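Local coordinates for putative lipoprotein (Clostridium difficile, PDB 4EXR) that is of unknown function but carries two PepSY-type (peptidase propeptide and YPEB) domains in tandem, as a predicted lipoprotein, at residues Gly68-Asp71 against Asn72-Tyr75. Sequence-based numbering, arbitrary orientation.
Sequences GVDD and NNEY
The D70 carboxylate bridges the hairpin turn: OD1 serves the N-H groups of N72 and N73 in and just after the turn, OD2 the hydroxyl of Y75 on the returning strand. N73 N, 2.8 Å from OD1, arrives nearly head-on along the C-O bond; N72 N, at 3.0 Å, comes from above the carboxylate plane and closes an Asx turn. Y75 OH donates to OD2 at 2.6 Å, again from out of that plane; OD2 lies at the ring edge, in its plane, and the carboxylate plane stands 87° from the ring. A chi1 of 59° sets CG of D70 between its own N and carbonyl carbon, folding the acid back across the turn to reach all three donors. D70 N also bonds to N73 O at 3.0 Å. G68 and Y75 form an antiparallel hydrogen-bonded pair, G68 N to Y75 O 2.9 Å and Y75 N to G68 O 2.8 Å. Between that pair and the turn, V69 and E74 are the non-hydrogen-bonded pair, V69 CG1 lying 4.1 Å from E74 CB. The turn links strands 61-69 and 73-80 of the first PepSY domain; D71 salt-bridges R104, the ring of Y75 stacks on Y45 just beyond helix 34-44, and E74 bonds through its backbone to E92 on strand 86-93.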
loop_
_atom_site.group_PDB
_atom_site.type_symbol
_atom_site.label_atom_id
_atom_site.label_comp_id
_atom_site.label_asym_id
_atom_site.label_seq_id
_atom_site.Cartn_x
_atom_site.Cartn_y
_atom_site.Cartn_z
ATOM N N GLY A 68 9.000 4.753 7.391
ATOM C CA GLY A 68 9.193 5.894 8.262
ATOM C C GLY A 68 7.867 6.544 8.578
ATOM O O GLY A 68 6.831 6.148 8.043
ATOM N N VAL A 69 7.908 7.548 9.439
ATOM C CA VAL A 69 6.703 8.242 9.865
ATOM C C VAL A 69 6.988 9.726 10.036
ATOM O O VAL A 69 8.133 10.133 10.292
ATOM C CB VAL A 69 6.177 7.702 11.227
ATOM C CG1 VAL A 69 5.828 6.210 11.137
ATOM C CG2 VAL A 69 7.193 7.959 12.357
ATOM N N ASP A 70 5.942 10.534 9.904
ATOM C CA ASP A 70 6.003 11.905 10.381
ATOM C C ASP A 70 4.891 12.092 11.415
ATOM O O ASP A 70 4.499 11.125 12.081
ATOM C CB ASP A 70 6.022 12.948 9.244
ATOM C CG ASP A 70 4.793 12.894 8.317
ATOM O OD1 ASP A 70 3.727 12.367 8.686
ATOM O OD2 ASP A 70 4.896 13.425 7.195
ATOM N N ASP A 71 4.398 13.310 11.586
ATOM C CA ASP A 71 3.368 13.536 12.604
ATOM C C ASP A 71 1.998 12.978 12.204
ATOM O O ASP A 71 1.138 12.762 13.064
ATOM C CB ASP A 71 3.244 15.031 12.926
ATOM C CG ASP A 71 4.477 15.588 13.623
ATOM O OD1 ASP A 71 5.263 14.799 14.198
ATOM O OD2 ASP A 71 4.650 16.826 13.610
ATOM N N ASN A 72 1.815 12.733 10.905
ATOM C CA ASN A 72 0.507 12.434 10.333
ATOM C C ASN A 72 0.387 11.105 9.597
ATOM O O ASN A 72 -0.676 10.481 9.611
ATOM C CB ASN A 72 0.116 13.553 9.366
ATOM C CG ASN A 72 -0.020 14.895 10.065
ATOM O OD1 ASN A 72 0.560 15.893 9.636
ATOM N ND2 ASN A 72 -0.774 14.916 11.152
ATOM N N ASN A 73 1.474 10.692 8.941
ATOM C CA ASN A 73 1.466 9.544 8.043
ATOM C C ASN A 73 2.565 8.544 8.347
ATOM O O ASN A 73 3.585 8.888 8.951
ATOM C CB ASN A 73 1.684 9.995 6.589
ATOM C CG ASN A 73 0.572 10.875 6.071
ATOM O OD1 ASN A 73 -0.605 10.604 6.292
ATOM N ND2 ASN A 73 0.940 11.934 5.361
ATOM N N GLU A 74 2.351 7.302 7.920
ATOM C CA GLU A 74 3.442 6.355 7.755
ATOM C C GLU A 74 3.736 6.209 6.274
ATOM O O GLU A 74 2.835 6.321 5.432
ATOM C CB GLU A 74 3.121 4.991 8.365
ATOM C CG GLU A 74 1.774 4.426 7.997
ATOM C CD GLU A 74 1.485 3.145 8.756
ATOM O OE1 GLU A 74 2.450 2.406 9.046
ATOM O OE2 GLU A 74 0.303 2.885 9.074
ATOM N N TYR A 75 5.001 5.964 5.968
ATOM C CA TYR A 75 5.462 5.900 4.586
ATOM C C TYR A 75 6.249 4.617 4.434
ATOM O O TYR A 75 7.003 4.234 5.329
ATOM C CB TYR A 75 6.395 7.063 4.279
ATOM C CG TYR A 75 5.786 8.416 4.483
ATOM C CD1 TYR A 75 4.913 8.952 3.545
ATOM C CD2 TYR A 75 6.083 9.172 5.618
ATOM C CE1 TYR A 75 4.342 10.206 3.735
ATOM C CE2 TYR A 75 5.530 10.420 5.802
ATOM C CZ TYR A 75 4.661 10.932 4.859
ATOM O OH TYR A 75 4.105 12.177 5.049
HETATM O O HOH W 1 5.876 3.048 8.872
#